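Ycf54 protein (Thermosynechococcus elongatus, PDB 3HZE) is of unknown function in the strict sense but, like its cyanobacterial relatives, probably assists the cyclase step that forms the fifth ring of chlorophyll. Local coordinates at residues K11-T15 against E16-L20; E22-R25 against E26-H30; R29-E33 against Q34-I38. One frame throughout, in Å; residues are numbered along the deposited sequence.

Contact 1: K11-T15 against E16-L20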
loop_
_atom_site.group_PDB
_atom_site.type_symbol
_atom_site.label_atom_id
_atom_site.label_comp_id
_atom_site.label_asym_id
_atom_site.label_seq_id
_atom_site.Cartn_x
_atom_site.Cartn_y
_atom_site.Cartn_z
ATOM N N LYS A 11 -0.923 8.750 6.604
ATOM C CA LYS A 11 -2.341 8.828 6.304
ATOM C C LYS A 11 -2.668 10.291 6.030
ATOM O O LYS A 11 -3.582 10.613 5.264
ATOM C CB LYS A 11 -3.170 8.304 7.484
ATOM C CG LYS A 11 -2.717 6.932 7.965
ATOM C CD LYS A 11 -3.880 6.001 8.297
ATOM C CE LYS A 11 -4.768 6.550 9.391
ATOM N NZ LYS A 11 -5.799 5.555 9.811
ATOM N N LYS A 12 -1.904 11.176 6.656
ATOM C CA LYS A 12 -2.102 12.613 6.476
ATOM C C LYS A 12 -1.905 12.968 4.997
ATOM O O LYS A 12 -2.746 13.636 4.391
ATOM C CB LYS A 12 -1.105 13.393 7.343
ATOM C CG LYS A 12 -1.291 14.905 7.298
ATOM C CD LYS A 12 -0.158 15.612 8.040
ATOM C CE LYS A 12 -0.289 17.128 7.963
ATOM N NZ LYS A 12 -1.482 17.617 8.704
ATOM N N PHE A 13 -0.801 12.513 4.414
ATOM C CA PHE A 13 -0.534 12.792 3.005
ATOM C C PHE A 13 -1.592 12.161 2.094
ATOM O O PHE A 13 -2.023 12.770 1.116
ATOM C CB PHE A 13 0.859 12.285 2.618
ATOM C CG PHE A 13 1.157 12.384 1.142
ATOM C CD1 PHE A 13 1.051 11.266 0.324
ATOM C CD2 PHE A 13 1.542 13.595 0.573
ATOM C CE1 PHE A 13 1.325 11.349 -1.045
ATOM C CE2 PHE A 13 1.817 13.692 -0.792
ATOM C CZ PHE A 13 1.710 12.566 -1.602
ATOM N N LEU A 14 -2.007 10.945 2.428
ATOM C CA LEU A 14 -3.003 10.212 1.643
ATOM C C LEU A 14 -4.453 10.656 1.878
ATOM O O LEU A 14 -5.385 10.037 1.357
ATOM C CB LEU A 14 -2.885 8.707 1.925
ATOM C CG LEU A 14 -1.578 8.045 1.478
ATOM C CD1 LEU A 14 -1.526 6.595 1.950
ATOM C CD2 LEU A 14 -1.474 8.123 -0.038
ATOM N N THR A 15 -4.650 11.706 2.668
ATOM C CA THR A 15 -5.995 12.206 2.916
ATOM C C THR A 15 -6.080 13.716 2.645
ATOM O O THR A 15 -7.112 14.205 2.186
ATOM C CB THR A 15 -6.469 11.916 4.373
ATOM O OG1 THR A 15 -5.547 12.485 5.308
ATOM C CG2 THR A 15 -6.554 10.410 4.625
ATOM N N GLU A 16 -4.995 14.450 2.893
ATOM C CA GLU A 16 -5.010 15.899 2.677
ATOM C C GLU A 16 -4.337 16.368 1.398
ATOM O O GLU A 16 -4.441 17.543 1.039
ATOM C CB GLU A 16 -4.374 16.625 3.875
ATOM C CG GLU A 16 -4.936 16.188 5.216
ATOM C CD GLU A 16 -4.520 17.096 6.363
ATOM O OE1 GLU A 16 -3.426 17.693 6.296
ATOM O OE2 GLU A 16 -5.293 17.198 7.340
ATOM N N GLU A 17 -3.641 15.468 0.712
ATOM C CA GLU A 17 -2.960 15.837 -0.523
ATOM C C GLU A 17 -3.238 14.919 -1.708
ATOM O O GLU A 17 -3.523 15.394 -2.805
ATOM C CB GLU A 17 -1.443 15.903 -0.310
ATOM C CG GLU A 17 -0.973 17.081 0.533
ATOM C CD GLU A 17 0.541 17.184 0.582
ATOM O OE1 GLU A 17 1.112 17.138 1.691
ATOM O OE2 GLU A 17 1.164 17.306 -0.492
ATOM N N GLU A 18 -3.158 13.613 -1.487
ATOM C CA GLU A 18 -3.372 12.658 -2.564
ATOM C C GLU A 18 -4.313 11.509 -2.211
ATOM O O GLU A 18 -3.875 10.364 -2.072
ATOM C CB GLU A 18 -2.026 12.076 -3.011
ATOM C CG GLU A 18 -1.111 13.062 -3.710
ATOM C CD GLU A 18 -1.652 13.503 -5.050
ATOM O OE1 GLU A 18 -2.588 12.852 -5.564
ATOM O OE2 GLU A 18 -1.132 14.496 -5.596
ATOM N N PRO A 19 -5.613 11.798 -2.047
ATOM C CA PRO A 19 -6.578 10.743 -1.717
ATOM C C PRO A 19 -6.630 9.735 -2.868
ATOM O O PRO A 19 -6.683 10.126 -4.033
ATOM C CB PRO A 19 -7.889 11.518 -1.532
ATOM C CG PRO A 19 -7.708 12.724 -2.457
ATOM C CD PRO A 19 -6.276 13.112 -2.148
ATOM N N LEU A 20 -6.605 8.443 -2.548
ATOM C CA LEU A 20 -6.610 7.399 -3.578
ATOM C C LEU A 20 -7.945 6.678 -3.764
ATOM O O LEU A 20 -8.054 5.710 -4.512
ATOM C CB LEU A 20 -5.518 6.376 -3.260
ATOM C CG LEU A 20 -4.089 6.921 -3.335
ATOM C CD1 LEU A 20 -3.096 5.844 -2.907
ATOM C CD2 LEU A 20 -3.803 7.369 -4.759
HETATM O O HOH W 1 -6.075 7.577 0.002
#
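The short helix 13-16 closes here into the loop that leads on to helix 21-34, with Lys-12, Phe-13 and Leu-14 meeting Glu-16, Glu-17, Glu-18 and Leu-20 round the turn. Two carbonyls do most of the backbone work, each with two donors. Lys-12 O receives Glu-16 N at 2.8 Å and also the amide of Thr-15. Phe-13 O takes Glu-18 N almost end-on at 3.0 Å, while Glu-17 N comes down from above the carbonyl plane at a longer 3.2 Å.

The Phe-13 ring lies beside this exit because its CG stands anti to the backbone N (chi1 173°). Glu-18 runs alongside it, pointing the same way, and its CG approaches CZ of Phe-13 obliquely at 3.6 Å. Glu-17 instead crosses the ring at about a right angle, bringing OE2 to the ring edge with the carboxylate turned 74° from the ring plane. Tyr-85, Val-86 and Leu-83 also touch Phe-13; with an alanine here, the methylenes of Glu-18 would probably lose their packing partner and a gap would open beside Leu-83.

On the outer side, Lys-12 stays extended until its last torsion, whose bend brings NZ into a salt bridge with Glu-16 OE1 at 3.1 Å, from 40° above the carboxylate plane. Inward, Leu-14 CD2 and Leu-20 CD1 touch at 4.0 Å, and both leucines rest on Ile-68 of strand 65-70. Pro-19 turns its CA-H to Leu-14 O. That same Leu-14 O receives a bond from a water 2.9 Å away, and the water in turn accepts from Leu-20 N at 2.7 Å.

Contact 2: E22-R25 against E26-H30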
loop_
_atom_site.group_PDB
_atom_site.type_symbol
_atom_site.label_atom_id
_atom_site.label_comp_id
_atom_site.label_asym_id
_atom_site.label_seq_id
_atom_site.Cartn_x
_atom_site.Cartn_y
_atom_site.Cartn_z
ATOM N N GLU A 22 -10.834 7.298 -5.325
ATOM C CA GLU A 22 -11.323 7.140 -6.686
ATOM C C GLU A 22 -10.382 6.293 -7.538
ATOM O O GLU A 22 -10.831 5.570 -8.416
ATOM C CB GLU A 22 -11.565 8.525 -7.320
ATOM C CG GLU A 22 -12.004 8.470 -8.786
ATOM C CD GLU A 22 -13.071 9.506 -9.152
ATOM O OE1 GLU A 22 -13.427 9.604 -10.352
ATOM O OE2 GLU A 22 -13.568 10.213 -8.246
ATOM N N VAL A 23 -9.079 6.381 -7.283
ATOM C CA VAL A 23 -8.127 5.565 -8.030
ATOM C C VAL A 23 -8.500 4.101 -7.758
ATOM O O VAL A 23 -8.576 3.285 -8.677
ATOM C CB VAL A 23 -6.657 5.829 -7.579
ATOM C CG1 VAL A 23 -5.725 4.764 -8.163
ATOM C CG2 VAL A 23 -6.212 7.219 -8.063
ATOM N N PHE A 24 -8.756 3.778 -6.494
ATOM C CA PHE A 24 -9.136 2.412 -6.142
ATOM C C PHE A 24 -10.456 1.986 -6.781
ATOM O O PHE A 24 -10.530 0.935 -7.406
ATOM C CB PHE A 24 -9.259 2.248 -4.628
ATOM C CG PHE A 24 -7.979 1.824 -3.955
ATOM C CD1 PHE A 24 -7.017 2.759 -3.598
ATOM C CD2 PHE A 24 -7.741 0.482 -3.677
ATOM C CE1 PHE A 24 -5.827 2.360 -2.969
ATOM C CE2 PHE A 24 -6.564 0.069 -3.054
ATOM C CZ PHE A 24 -5.607 1.005 -2.699
ATOM N N ARG A 25 -11.499 2.794 -6.609
ATOM C CA ARG A 25 -12.810 2.465 -7.155
ATOM C C ARG A 25 -12.847 2.351 -8.683
ATOM O O ARG A 25 -13.517 1.465 -9.222
ATOM C CB ARG A 25 -13.858 3.466 -6.647
ATOM C CG ARG A 25 -14.122 3.320 -5.139
ATOM C CD ARG A 25 -15.493 3.844 -4.738
ATOM N NE ARG A 25 -15.624 5.277 -4.987
ATOM C CZ ARG A 25 -15.101 6.226 -4.217
ATOM N NH1 ARG A 25 -14.408 5.900 -3.131
ATOM N NH2 ARG A 25 -15.257 7.503 -4.542
ATOM N N GLU A 26 -12.137 3.232 -9.385
ATOM C CA GLU A 26 -12.111 3.147 -10.844
ATOM C C GLU A 26 -11.380 1.872 -11.251
ATOM O O GLU A 26 -11.796 1.182 -12.180
ATOM C CB GLU A 26 -11.401 4.368 -11.470
ATOM C CG GLU A 26 -12.191 5.672 -11.372
ATOM C CD GLU A 26 -11.473 6.871 -11.998
ATOM O OE1 GLU A 26 -11.885 8.018 -11.709
ATOM O OE2 GLU A 26 -10.514 6.684 -12.780
ATOM N N ARG A 27 -10.291 1.551 -10.555
ATOM C CA ARG A 27 -9.532 0.342 -10.892
ATOM C C ARG A 27 -10.326 -0.917 -10.574
ATOM O O ARG A 27 -10.271 -1.899 -11.320
ATOM C CB ARG A 27 -8.193 0.308 -10.151
ATOM C CG ARG A 27 -7.201 -0.685 -10.755
ATOM C CD ARG A 27 -5.844 -0.574 -10.085
ATOM N NE ARG A 27 -4.875 -1.553 -10.578
ATOM C CZ ARG A 27 -4.181 -1.442 -11.708
ATOM N NH1 ARG A 27 -4.339 -0.387 -12.499
ATOM N NH2 ARG A 27 -3.302 -2.379 -12.035
ATOM N N GLN A 28 -11.052 -0.896 -9.457
ATOM C CA GLN A 28 -11.868 -2.040 -9.072
ATOM C C GLN A 28 -12.976 -2.248 -10.100
ATOM O O GLN A 28 -13.256 -3.376 -10.497
ATOM C CB GLN A 28 -12.470 -1.829 -7.677
ATOM C CG GLN A 28 -11.449 -1.943 -6.540
ATOM C CD GLN A 28 -12.056 -1.647 -5.177
ATOM O OE1 GLN A 28 -11.428 -1.877 -4.140
ATOM N NE2 GLN A 28 -13.277 -1.127 -5.173
ATOM N N ARG A 29 -13.597 -1.157 -10.543
ATOM C CA ARG A 29 -14.653 -1.251 -11.549
ATOM C C ARG A 29 -14.085 -1.804 -12.855
ATOM O O ARG A 29 -14.734 -2.602 -13.541
ATOM C CB ARG A 29 -15.276 0.121 -11.815
ATOM C CG ARG A 29 -16.062 0.710 -10.645
ATOM C CD ARG A 29 -16.540 2.130 -10.985
ATOM N NE ARG A 29 -16.936 2.883 -9.795
ATOM C CZ ARG A 29 -16.668 4.173 -9.605
ATOM N NH1 ARG A 29 -16.003 4.857 -10.524
ATOM N NH2 ARG A 29 -17.064 4.782 -8.497
ATOM N N HIS A 30 -12.874 -1.373 -13.201
ATOM C CA HIS A 30 -12.228 -1.842 -14.420
ATOM C C HIS A 30 -11.932 -3.346 -14.340
ATOM O O HIS A 30 -12.133 -4.076 -15.313
ATOM C CB HIS A 30 -10.938 -1.050 -14.662
ATOM C CG HIS A 30 -10.059 -1.633 -15.723
ATOM N ND1 HIS A 30 -10.458 -1.765 -17.035
ATOM C CD2 HIS A 30 -8.795 -2.121 -15.665
ATOM C CE1 HIS A 30 -9.482 -2.307 -17.740
ATOM N NE2 HIS A 30 -8.460 -2.532 -16.932
#
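Glu-22, Val-23, Phe-24 and Arg-25 offer their carbonyls in turn to the amides of Glu-26, Arg-27, Gln-28 and Arg-29, four successive i to i+4 bonds of regular alpha-helix; Gln-28 N reaches Phe-24 O at 2.8 Å.

On the outer face Glu-22 and Glu-26 bring their acids together, OE1 of Glu-22 lying 2.6 Å from OE1 of Glu-26, with the carboxylate planes 69° apart. Glu-22 gets there with its CG anti to the backbone N (chi1 177°) and a bend at the next torsion. So close an approach would probably raise the pKa of one acid.

One turn on, Arg-25 and Arg-29 run side by side, pointing the same way. NH2 of Arg-29 sits at the edge of the Arg-25 guanidinium, 3.8 Å from NE, and Arg-25 CB lies over the rim of one face of the Arg-29 guanidinium. The like charges are probably eased by Glu-21, which forms a salt bridge with Arg-25 NH1. Gln-28 carries its CG to 3.1 Å from Phe-24 O and leaves OE1 near the edge of the Phe-24 ring.

The inner face of the helix turns to the sheet: Phe-24 touches Leu-42 and Gln-28 touches Phe-40, both on strand 40-44, while Arg-27 makes cation-pi contacts with Phe-40 and with Phe-75 of helix 73-83.

Contact 3: R29-E33 against Q34-I38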
loop_
_atom_site.group_PDB
_atom_site.type_symbol
_atom_site.label_atom_id
_atom_site.label_comp_id
_atom_site.label_asym_id
_atom_site.label_seq_id
_atom_site.Cartn_x
_atom_site.Cartn_y
_atom_site.Cartn_z
ATOM N N ARG A 29 -13.597 -1.157 -10.543
ATOM C CA ARG A 29 -14.653 -1.251 -11.549
ATOM C C ARG A 29 -14.085 -1.804 -12.855
ATOM O O ARG A 29 -14.734 -2.602 -13.541
ATOM C CB ARG A 29 -15.276 0.121 -11.815
ATOM C CG ARG A 29 -16.062 0.710 -10.645
ATOM C CD ARG A 29 -16.540 2.130 -10.985
ATOM N NE ARG A 29 -16.936 2.883 -9.795
ATOM C CZ ARG A 29 -16.668 4.173 -9.605
ATOM N NH1 ARG A 29 -16.003 4.857 -10.524
ATOM N NH2 ARG A 29 -17.064 4.782 -8.497
ATOM N N HIS A 30 -12.874 -1.373 -13.201
ATOM C CA HIS A 30 -12.228 -1.842 -14.420
ATOM C C HIS A 30 -11.932 -3.346 -14.340
ATOM O O HIS A 30 -12.133 -4.076 -15.313
ATOM C CB HIS A 30 -10.938 -1.050 -14.662
ATOM C CG HIS A 30 -10.059 -1.633 -15.723
ATOM N ND1 HIS A 30 -10.458 -1.765 -17.035
ATOM C CD2 HIS A 30 -8.795 -2.121 -15.665
ATOM C CE1 HIS A 30 -9.482 -2.307 -17.740
ATOM N NE2 HIS A 30 -8.460 -2.532 -16.932
ATOM N N TYR A 31 -11.454 -3.808 -13.190
ATOM C CA TYR A 31 -11.152 -5.233 -13.003
ATOM C C TYR A 31 -12.429 -6.062 -13.070
ATOM O O TYR A 31 -12.437 -7.162 -13.624
ATOM C CB TYR A 31 -10.469 -5.478 -11.649
ATOM C CG TYR A 31 -8.958 -5.371 -11.674
ATOM C CD1 TYR A 31 -8.323 -4.265 -12.237
ATOM C CD2 TYR A 31 -8.163 -6.366 -11.108
ATOM C CE1 TYR A 31 -6.935 -4.149 -12.232
ATOM C CE2 TYR A 31 -6.762 -6.259 -11.096
ATOM C CZ TYR A 31 -6.159 -5.146 -11.660
ATOM O OH TYR A 31 -4.781 -5.019 -11.638
ATOM N N ARG A 32 -13.500 -5.544 -12.484
ATOM C CA ARG A 32 -14.771 -6.245 -12.502
ATOM C C ARG A 32 -15.268 -6.406 -13.935
ATOM O O ARG A 32 -15.711 -7.485 -14.322
ATOM C CB ARG A 32 -15.808 -5.489 -11.669
ATOM C CG ARG A 32 -15.887 -5.921 -10.213
ATOM C CD ARG A 32 -14.550 -5.806 -9.494
ATOM N NE ARG A 32 -14.641 -6.238 -8.100
ATOM C CZ ARG A 32 -15.354 -5.613 -7.166
ATOM N NH1 ARG A 32 -16.043 -4.521 -7.473
ATOM N NH2 ARG A 32 -15.377 -6.079 -5.923
ATOM N N GLU A 33 -15.177 -5.344 -14.729
ATOM C CA GLU A 33 -15.641 -5.418 -16.114
ATOM C C GLU A 33 -14.789 -6.379 -16.937
ATOM O O GLU A 33 -15.264 -6.942 -17.920
ATOM C CB GLU A 33 -15.648 -4.029 -16.769
ATOM C CG GLU A 33 -14.284 -3.448 -17.088
ATOM C CD GLU A 33 -14.365 -2.038 -17.663
ATOM O OE1 GLU A 33 -15.035 -1.181 -17.043
ATOM O OE2 GLU A 33 -13.750 -1.787 -18.725
ATOM N N GLN A 34 -13.535 -6.571 -16.535
ATOM C CA GLN A 34 -12.650 -7.476 -17.260
ATOM C C GLN A 34 -12.641 -8.881 -16.657
ATOM O O GLN A 34 -11.997 -9.786 -17.189
ATOM C CB GLN A 34 -11.222 -6.923 -17.280
ATOM C CG GLN A 34 -11.113 -5.557 -17.935
ATOM C CD GLN A 34 -11.653 -5.552 -19.352
ATOM O OE1 GLN A 34 -11.047 -6.126 -20.260
ATOM N NE2 GLN A 34 -12.803 -4.910 -19.550
ATOM N N GLY A 35 -13.358 -9.053 -15.549
ATOM C CA GLY A 35 -13.404 -10.347 -14.890
ATOM C C GLY A 35 -12.049 -10.686 -14.299
ATOM O O GLY A 35 -11.698 -11.860 -14.148
ATOM N N LYS A 36 -11.279 -9.655 -13.968
ATOM C CA LYS A 36 -9.954 -9.856 -13.396
ATOM C C LYS A 36 -10.007 -9.807 -11.863
ATOM O O LYS A 36 -10.759 -9.024 -11.281
ATOM C CB LYS A 36 -9.000 -8.784 -13.929
ATOM C CG LYS A 36 -7.546 -8.993 -13.557
ATOM C CD LYS A 36 -6.656 -7.940 -14.223
ATOM C CE LYS A 36 -5.183 -8.193 -13.916
ATOM N NZ LYS A 36 -4.274 -7.212 -14.585
ATOM N N GLU A 37 -9.209 -10.653 -11.216
ATOM C CA GLU A 37 -9.159 -10.705 -9.755
ATOM C C GLU A 37 -8.416 -9.493 -9.191
ATOM O O GLU A 37 -7.322 -9.160 -9.649
ATOM C CB GLU A 37 -8.453 -11.986 -9.297
ATOM C CG GLU A 37 -8.300 -12.089 -7.783
ATOM C CD GLU A 37 -7.500 -13.306 -7.358
ATOM O OE1 GLU A 37 -6.367 -13.477 -7.862
ATOM O OE2 GLU A 37 -7.997 -14.085 -6.517
ATOM N N ILE A 38 -9.007 -8.837 -8.199
ATOM C CA ILE A 38 -8.367 -7.671 -7.581
ATOM C C ILE A 38 -7.016 -8.079 -7.001
ATOM O O ILE A 38 -6.942 -9.028 -6.222
ATOM C CB ILE A 38 -9.220 -7.094 -6.424
ATOM C CG1 ILE A 38 -10.601 -6.673 -6.937
ATOM C CG2 ILE A 38 -8.504 -5.911 -5.791
ATOM C CD1 ILE A 38 -10.549 -5.683 -8.058
HETATM O O HOH W 2 -2.578 -7.237 -12.634
#
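Tyr-31 O accepts Lys-36 N at 2.8 Å, one of the two bonds that close the Schellman motif at the end of helix 21-34. Gly-35 supplies the positive phi (68°) that turns the chain, and its own N reaches Arg-32 O at 3.1 Å from well above the carbonyl plane. At the far end of the tyrosine, OH is bonded to Asp-39 OD1, and a water donates to it across a long 3.3 Å while accepting from Lys-36 NZ.

Lys-36 is fully extended, its CG anti to the backbone N (chi1 -172°), and this lays the aliphatic chain over one face of the Tyr-31 ring: CD stands 3.8 Å from the ring centroid, a CH-pi contact. Glu-37 O comes up to the ring edge, 3.3 Å from Tyr-31 CD2. Ile-38 adds its CD1 at 3.6 Å from Tyr-31 CB and also reaches the NE of Arg-32. On the outer side, Gln-34 CG lies obliquely to the His-30 ring, 3.6 Å from CE1.

The loop thus folds back on the last turn of the helix before it enters strand 40-44, where Phe-40 meets the Tyr-31 ring edge-to-face.

All three contacts lie at the surface, in series along the chain. Contacts 2 and 3 share helix 21-34: 22-30 is a regular run from near its start, and 29-38 its last turn and the following loop, their centres about 9 Å apart and touching where Ile-38 packs on Gln-28. Contact 1, centred about 17 Å from contact 2, holds the shorter helix 13-16. Contacts 1 and 3 both end a helix, contact 1 with carbonyls taking two amides each, contact 3 with a Schellman motif, but contact 1 buries a leucine against strand 65-70 and helix 73-83, contact 3 a tyrosine under a lysine. Charges pair as opposites in contact 1; in contact 2 they gather as like pairs.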